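Local coordinates for hypothetical protein (PDB 3LJN) that is of unknown function but is built of ankyrin repeats, a scaffold that in other proteins commonly mediates protein-protein binding, at residues Q112-R124 and L159-K171. Residues are numbered along the deposited sequence; the frame is centred on the assembly and turned at random.
Sequences QMPESLLNECDER and LVQLGASPTAKDK
With CG set anti to the carbonyl carbon in both Leu118 and Asn119 (chi1 -58° in Asn119), the two side chains enter the contact next to each other, one apolar and one polar. In this ankyrin-repeat fold, the short helix 114-118 and the chain after it pack against the end of helix 153-162 and the loop that follows. Leu118 supplies the apolar centre. Leu118 CD1 lies 3.5 Å from Leu162 CB, the two side chains crossing at about a right angle, and also reaches the CB of Ala164; the other branch, Leu118 CD2, meets Leu159 CD2 at 3.8 Å. Ile88 of helix 87-93 also touches Leu118, while Leu159 and Leu162 rest on Val100 of helix 97-110. Gly163, where the chain leaves helical geometry, has positive phi. Glu115 CG comes 3.7 Å from Gly163 O, and Pro114 CB meets Leu162 O. Beyond the helix, Asn119 OD1 accepts a nearly straight hydrogen bond from Ser165 N (3.0 Å, 169° at the hydrogen), the donor tilted 21° from the carbonyl plane. This ties the amide to the start of the type I turn 165-168, whose Ser165 OG receives Thr167 N in an ST turn. Farther along, Cys121 SG sits against the backbone at Asp170 CA, 3.9 Å away. At the exposed margin the extended chain of Lys171 crosses toward Glu123, which bends at chi2, and a salt bridge with a weak hydrogen bond joins Lys171 NZ to Glu123 OE2 at 3.0 Å.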
ATOM      1  N   GLN A 112       9.837  18.102  -9.273  1.00 62.04           N
ATOM      2  CA  GLN A 112       9.030  16.899  -9.054  1.00 61.64           C
ATOM      3  C   GLN A 112       8.623  16.770  -7.591  1.00 60.75           C
ATOM      4  O   GLN A 112       9.450  16.893  -6.687  1.00 59.22           O
ATOM      5  CB  GLN A 112       9.779  15.633  -9.469  1.00 60.10           C
ATOM      6  CG  GLN A 112       8.902  14.388  -9.415  1.00 60.06           C
ATOM      7  CD  GLN A 112       9.650  13.105  -9.719  1.00 58.84           C
ATOM      8  OE1 GLN A 112      10.887  13.087  -9.831  1.00 57.99           O
ATOM      9  NE2 GLN A 112       8.898  12.006  -9.841  1.00 59.09           N
HETATM   10  N   MSE A 113       7.344  16.477  -7.375  1.00 62.11           N
HETATM   11  CA  MSE A 113       6.780  16.437  -6.038  1.00 62.14           C
HETATM   12  C   MSE A 113       7.038  15.078  -5.382  1.00 60.05           C
HETATM   13  O   MSE A 113       7.266  14.085  -6.083  1.00 59.12           O
HETATM   14  CB  MSE A 113       5.277  16.742  -6.092  1.00 65.14           C
HETATM   15  CG  MSE A 113       4.932  18.241  -6.200  1.00 67.89           C
HETATM   16 SE   MSE A 113       5.922  19.429  -4.925  1.00 67.16          SE
HETATM   17  CE  MSE A 113       7.126  20.361  -6.209  1.00 66.69           C
ATOM     18  N   PRO A 114       6.997  15.025  -4.035  1.00 59.72           N
ATOM     19  CA  PRO A 114       7.343  13.792  -3.334  1.00 58.07           C
ATOM     20  C   PRO A 114       6.399  12.640  -3.632  1.00 58.37           C
ATOM     21  O   PRO A 114       6.843  11.498  -3.721  1.00 56.96           O
ATOM     22  CB  PRO A 114       7.245  14.181  -1.852  1.00 58.74           C
ATOM     23  CG  PRO A 114       7.190  15.672  -1.826  1.00 60.30           C
ATOM     24  CD  PRO A 114       6.531  16.059  -3.096  1.00 61.51           C
ATOM     25  N   GLU A 115       5.109  12.931  -3.775  1.00 60.56           N
ATOM     26  CA  GLU A 115       4.135  11.903  -4.116  1.00 61.26           C
ATOM     27  C   GLU A 115       4.572  11.216  -5.388  1.00 60.34           C
ATOM     28  O   GLU A 115       4.772  10.008  -5.400  1.00 59.15           O
ATOM     29  CB  GLU A 115       2.740  12.485  -4.308  1.00 64.42           C
ATOM     30  CG  GLU A 115       2.146  13.127  -3.066  1.00 66.23           C
ATOM     31  CD  GLU A 115       1.995  14.635  -3.196  1.00 68.47           C
ATOM     32  OE1 GLU A 115       0.849  15.114  -3.019  1.00 71.85           O
ATOM     33  OE2 GLU A 115       3.007  15.324  -3.491  1.00 67.18           O
ATOM     34  N   SER A 116       4.741  11.993  -6.452  1.00 61.26           N
ATOM     35  CA  SER A 116       5.211  11.447  -7.728  1.00 61.02           C
ATOM     36  C   SER A 116       6.454  10.559  -7.531  1.00 58.59           C
ATOM     37  O   SER A 116       6.478   9.418  -7.988  1.00 58.37           O
ATOM     38  CB  SER A 116       5.485  12.579  -8.733  1.00 62.44           C
ATOM     39  OG  SER A 116       6.155  12.103  -9.888  1.00 62.39           O
ATOM     40  N   LEU A 117       7.454  11.074  -6.817  1.00 57.20           N
ATOM     41  CA  LEU A 117       8.708  10.356  -6.595  1.00 55.51           C
ATOM     42  C   LEU A 117       8.554   9.142  -5.693  1.00 54.71           C
ATOM     43  O   LEU A 117       8.953   8.036  -6.069  1.00 54.38           O
ATOM     44  CB  LEU A 117       9.758  11.283  -5.973  1.00 54.72           C
ATOM     45  CG  LEU A 117      11.180  10.730  -5.856  1.00 53.65           C
ATOM     46  CD1 LEU A 117      11.759  10.530  -7.242  1.00 54.23           C
ATOM     47  CD2 LEU A 117      12.055  11.668  -5.038  1.00 53.21           C
ATOM     48  N   LEU A 118       7.993   9.348  -4.502  1.00 54.79           N
ATOM     49  CA  LEU A 118       7.931   8.285  -3.495  1.00 54.31           C
ATOM     50  C   LEU A 118       6.987   7.121  -3.845  1.00 54.82           C
ATOM     51  O   LEU A 118       7.078   6.063  -3.241  1.00 54.47           O
ATOM     52  CB  LEU A 118       7.567   8.854  -2.117  1.00 54.86           C
ATOM     53  CG  LEU A 118       8.638   9.613  -1.336  1.00 54.47           C
ATOM     54  CD1 LEU A 118       8.086  10.039   0.002  1.00 55.71           C
ATOM     55  CD2 LEU A 118       9.857   8.765  -1.122  1.00 53.53           C
ATOM     56  N   ASN A 119       6.095   7.294  -4.808  1.00 55.95           N
ATOM     57  CA  ASN A 119       5.146   6.234  -5.149  1.00 56.76           C
ATOM     58  C   ASN A 119       5.501   5.464  -6.425  1.00 56.91           C
ATOM     59  O   ASN A 119       4.668   4.727  -6.949  1.00 58.01           O
ATOM     60  CB  ASN A 119       3.730   6.813  -5.242  1.00 58.76           C
ATOM     61  CG  ASN A 119       3.286   7.480  -3.946  1.00 59.32           C
ATOM     62  OD1 ASN A 119       3.587   6.992  -2.859  1.00 58.52           O
ATOM     63  ND2 ASN A 119       2.567   8.597  -4.059  1.00 61.20           N
ATOM     64  N   GLU A 120       6.736   5.628  -6.900  1.00 56.17           N
ATOM     65  CA  GLU A 120       7.259   4.866  -8.044  1.00 56.75           C
ATOM     66  C   GLU A 120       7.247   3.369  -7.773  1.00 56.65           C
ATOM     67  O   GLU A 120       7.451   2.926  -6.639  1.00 55.69           O
ATOM     68  CB  GLU A 120       8.703   5.266  -8.361  1.00 56.24           C
ATOM     69  CG  GLU A 120       8.859   6.565  -9.152  1.00 56.95           C
ATOM     70  CD  GLU A 120       8.871   6.376 -10.673  1.00 58.91           C
ATOM     71  OE1 GLU A 120       8.823   7.408 -11.391  1.00 60.02           O
ATOM     72  OE2 GLU A 120       8.943   5.214 -11.153  1.00 59.70           O
ATOM     73  N   CYS A 121       7.048   2.594  -8.831  1.00 58.01           N
ATOM     74  CA  CYS A 121       7.032   1.145  -8.728  1.00 58.34           C
ATOM     75  C   CYS A 121       8.293   0.526  -9.344  1.00 58.99           C
ATOM     76  O   CYS A 121       8.728   0.926 -10.423  1.00 60.17           O
ATOM     77  CB  CYS A 121       5.786   0.611  -9.420  1.00 59.97           C
ATOM     78  SG  CYS A 121       5.037  -0.724  -8.533  1.00 59.84           S
ATOM     79  N   ASP A 122       8.884  -0.447  -8.655  1.00 58.71           N
ATOM     80  CA  ASP A 122      10.025  -1.169  -9.220  1.00 60.07           C
ATOM     81  C   ASP A 122       9.514  -2.183 -10.234  1.00 62.17           C
ATOM     82  O   ASP A 122       8.306  -2.306 -10.442  1.00 62.39           O
ATOM     83  CB  ASP A 122      10.922  -1.803  -8.131  1.00 59.71           C
ATOM     84  CG  ASP A 122      10.282  -2.989  -7.418  1.00 59.87           C
ATOM     85  OD1 ASP A 122       9.435  -3.674  -8.018  1.00 60.81           O
ATOM     86  OD2 ASP A 122      10.660  -3.254  -6.247  1.00 59.37           O
ATOM     87  N   GLU A 123      10.429  -2.872 -10.900  1.00 64.14           N
ATOM     88  CA  GLU A 123      10.052  -3.872 -11.883  1.00 66.67           C
ATOM     89  C   GLU A 123      10.855  -5.131 -11.553  1.00 68.07           C
ATOM     90  O   GLU A 123      11.605  -5.641 -12.367  1.00 70.77           O
ATOM     91  CB  GLU A 123      10.282  -3.346 -13.313  1.00 68.89           C
ATOM     92  CG  GLU A 123       9.996  -1.829 -13.479  1.00 67.60           C
ATOM     93  CD  GLU A 123       9.361  -1.429 -14.827  1.00 70.00           C
ATOM     94  OE1 GLU A 123       9.717  -2.012 -15.882  1.00 73.11           O
ATOM     95  OE2 GLU A 123       8.510  -0.502 -14.820  1.00 69.23           O
ATOM     96  N   ARG A 124      10.666  -5.617 -10.330  1.00 66.61           N
ATOM     97  CA  ARG A 124      11.480  -6.679  -9.751  1.00 67.90           C
ATOM     98  C   ARG A 124      10.617  -7.880  -9.341  1.00 68.36           C
ATOM     99  O   ARG A 124       9.902  -7.811  -8.344  1.00 66.45           O
ATOM    100  CB  ARG A 124      12.223  -6.120  -8.533  1.00 66.25           C
ATOM    101  CG  ARG A 124      13.295  -7.020  -7.967  1.00 68.21           C
ATOM    102  CD  ARG A 124      13.849  -6.484  -6.646  1.00 66.83           C
ATOM    103  NE  ARG A 124      15.242  -6.901  -6.429  1.00 69.34           N
ATOM    104  CZ  ARG A 124      15.983  -6.594  -5.360  1.00 69.30           C
ATOM    105  NH1 ARG A 124      15.476  -5.867  -4.363  1.00 66.80           N
ATOM    106  NH2 ARG A 124      17.242  -7.020  -5.284  1.00 72.28           N
ATOM    107  N   LEU A 159       8.354   7.722   5.612  1.00 50.82           N
ATOM    108  CA  LEU A 159       7.871   7.694   4.237  1.00 49.31           C
ATOM    109  C   LEU A 159       6.482   8.289   4.176  1.00 48.16           C
ATOM    110  O   LEU A 159       6.176   9.021   3.247  1.00 48.42           O
ATOM    111  CB  LEU A 159       7.858   6.285   3.647  1.00 47.65           C
ATOM    112  CG  LEU A 159       9.175   5.716   3.127  1.00 48.99           C
ATOM    113  CD1 LEU A 159       8.985   4.274   2.688  1.00 47.54           C
ATOM    114  CD2 LEU A 159       9.735   6.532   1.987  1.00 50.45           C
ATOM    115  N   VAL A 160       5.653   7.995   5.175  1.00 47.39           N
ATOM    116  CA  VAL A 160       4.242   8.377   5.134  1.00 46.57           C
ATOM    117  C   VAL A 160       4.060   9.870   5.430  1.00 48.47           C
ATOM    118  O   VAL A 160       3.184  10.507   4.844  1.00 48.51           O
ATOM    119  CB  VAL A 160       3.379   7.490   6.066  1.00 45.58           C
ATOM    120  CG1 VAL A 160       1.926   7.906   6.009  1.00 45.35           C
ATOM    121  CG2 VAL A 160       3.498   6.050   5.663  1.00 44.11           C
ATOM    122  N   GLN A 161       4.895  10.418   6.317  1.00 50.50           N
ATOM    123  CA  GLN A 161       4.974  11.882   6.550  1.00 53.05           C
ATOM    124  C   GLN A 161       5.428  12.650   5.318  1.00 54.02           C
ATOM    125  O   GLN A 161       4.970  13.764   5.082  1.00 55.52           O
ATOM    126  CB  GLN A 161       5.936  12.216   7.693  1.00 55.67           C
ATOM    127  CG  GLN A 161       5.314  12.069   9.076  1.00 56.21           C
ATOM    128  CD  GLN A 161       6.338  11.924  10.194  1.00 58.68           C
ATOM    129  OE1 GLN A 161       7.486  11.557   9.959  1.00 59.38           O
ATOM    130  NE2 GLN A 161       5.914  12.195  11.420  1.00 60.45           N
ATOM    131  N   LEU A 162       6.331  12.051   4.544  1.00 53.58           N
ATOM    132  CA  LEU A 162       6.900  12.698   3.362  1.00 55.00           C
ATOM    133  C   LEU A 162       5.912  12.798   2.201  1.00 53.81           C
ATOM    134  O   LEU A 162       6.052  13.654   1.328  1.00 55.58           O
ATOM    135  CB  LEU A 162       8.174  11.963   2.909  1.00 55.38           C
ATOM    136  CG  LEU A 162       9.433  12.179   3.767  1.00 58.14           C
ATOM    137  CD1 LEU A 162      10.592  11.310   3.294  1.00 58.67           C
ATOM    138  CD2 LEU A 162       9.848  13.644   3.792  1.00 61.72           C
ATOM    139  N   GLY A 163       4.911  11.929   2.191  1.00 51.33           N
ATOM    140  CA  GLY A 163       3.951  11.886   1.091  1.00 50.62           C
ATOM    141  C   GLY A 163       3.815  10.548   0.378  1.00 48.65           C
ATOM    142  O   GLY A 163       3.132  10.477  -0.643  1.00 48.63           O
ATOM    143  N   ALA A 164       4.460   9.499   0.898  1.00 47.48           N
ATOM    144  CA  ALA A 164       4.275   8.132   0.398  1.00 45.85           C
ATOM    145  C   ALA A 164       2.883   7.654   0.756  1.00 44.58           C
ATOM    146  O   ALA A 164       2.497   7.721   1.914  1.00 44.31           O
ATOM    147  CB  ALA A 164       5.311   7.201   0.999  1.00 45.49           C
ATOM    148  N   SER A 165       2.135   7.180  -0.232  1.00 44.31           N
ATOM    149  CA  SER A 165       0.704   6.911  -0.056  1.00 43.97           C
ATOM    150  C   SER A 165       0.409   5.493   0.455  1.00 42.75           C
ATOM    151  O   SER A 165       0.815   4.512  -0.161  1.00 42.39           O
ATOM    152  CB  SER A 165      -0.034   7.131  -1.376  1.00 45.11           C
ATOM    153  OG  SER A 165      -1.409   6.804  -1.237  1.00 45.36           O
ATOM    154  N   PRO A 166      -0.311   5.375   1.576  1.00 42.51           N
ATOM    155  CA  PRO A 166      -0.641   4.024   2.028  1.00 41.86           C
ATOM    156  C   PRO A 166      -1.584   3.259   1.108  1.00 42.31           C
ATOM    157  O   PRO A 166      -1.908   2.111   1.401  1.00 42.22           O
ATOM    158  CB  PRO A 166      -1.308   4.264   3.388  1.00 42.18           C
ATOM    159  CG  PRO A 166      -0.691   5.504   3.873  1.00 42.64           C
ATOM    160  CD  PRO A 166      -0.514   6.368   2.641  1.00 43.12           C
ATOM    161  N   THR A 167      -2.024   3.892   0.020  1.00 43.30           N
ATOM    162  CA  THR A 167      -2.858   3.231  -0.978  1.00 44.42           C
ATOM    163  C   THR A 167      -2.203   3.232  -2.355  1.00 44.99           C
ATOM    164  O   THR A 167      -2.894   3.161  -3.366  1.00 46.66           O
ATOM    165  CB  THR A 167      -4.218   3.915  -1.104  1.00 46.17           C
ATOM    166  OG1 THR A 167      -4.034   5.245  -1.604  1.00 46.91           O
ATOM    167  CG2 THR A 167      -4.923   3.970   0.231  1.00 46.17           C
ATOM    168  N   ALA A 168      -0.875   3.333  -2.406  1.00 44.13           N
ATOM    169  CA  ALA A 168      -0.141   3.220  -3.671  1.00 45.01           C
ATOM    170  C   ALA A 168      -0.376   1.834  -4.279  1.00 45.60           C
ATOM    171  O   ALA A 168      -0.466   0.863  -3.552  1.00 44.80           O
ATOM    172  CB  ALA A 168       1.333   3.447  -3.440  1.00 44.38           C
ATOM    173  N   LYS A 169      -0.488   1.740  -5.598  1.00 47.43           N
ATOM    174  CA  LYS A 169      -0.744   0.456  -6.245  1.00 48.64           C
ATOM    175  C   LYS A 169       0.532  -0.182  -6.736  1.00 48.81           C
ATOM    176  O   LYS A 169       1.300   0.457  -7.439  1.00 49.59           O
ATOM    177  CB  LYS A 169      -1.680   0.625  -7.443  1.00 51.38           C
ATOM    178  CG  LYS A 169      -3.164   0.576  -7.091  1.00 52.32           C
ATOM    179  CD  LYS A 169      -4.012   0.381  -8.341  1.00 55.82           C
ATOM    180  CE  LYS A 169      -5.495   0.369  -7.996  1.00 57.43           C
ATOM    181  NZ  LYS A 169      -6.383   0.104  -9.173  1.00 61.57           N
ATOM    182  N   ASP A 170       0.746  -1.447  -6.384  1.00 48.55           N
ATOM    183  CA  ASP A 170       1.766  -2.262  -7.040  1.00 49.64           C
ATOM    184  C   ASP A 170       1.242  -2.733  -8.410  1.00 52.51           C
ATOM    185  O   ASP A 170       0.171  -2.303  -8.837  1.00 53.64           O
ATOM    186  CB  ASP A 170       2.233  -3.422  -6.124  1.00 48.79           C
ATOM    187  CG  ASP A 170       1.252  -4.609  -6.048  1.00 49.84           C
ATOM    188  OD1 ASP A 170       0.106  -4.533  -6.545  1.00 51.12           O
ATOM    189  OD2 ASP A 170       1.661  -5.649  -5.477  1.00 49.84           O
ATOM    190  N   LYS A 171       1.988  -3.591  -9.103  1.00 54.17           N
ATOM    191  CA  LYS A 171       1.570  -4.084 -10.434  1.00 57.50           C
ATOM    192  C   LYS A 171       0.555  -5.249 -10.404  1.00 59.00           C
ATOM    193  O   LYS A 171       0.227  -5.806 -11.455  1.00 62.28           O
ATOM    194  CB  LYS A 171       2.801  -4.444 -11.288  1.00 59.39           C
ATOM    195  CG  LYS A 171       3.487  -3.206 -11.867  1.00 59.79           C
ATOM    196  CD  LYS A 171       4.587  -3.534 -12.867  1.00 62.57           C
ATOM    197  CE  LYS A 171       5.147  -2.235 -13.475  1.00 63.53           C
ATOM    198  NZ  LYS A 171       6.350  -2.465 -14.337  1.00 66.44           N
TER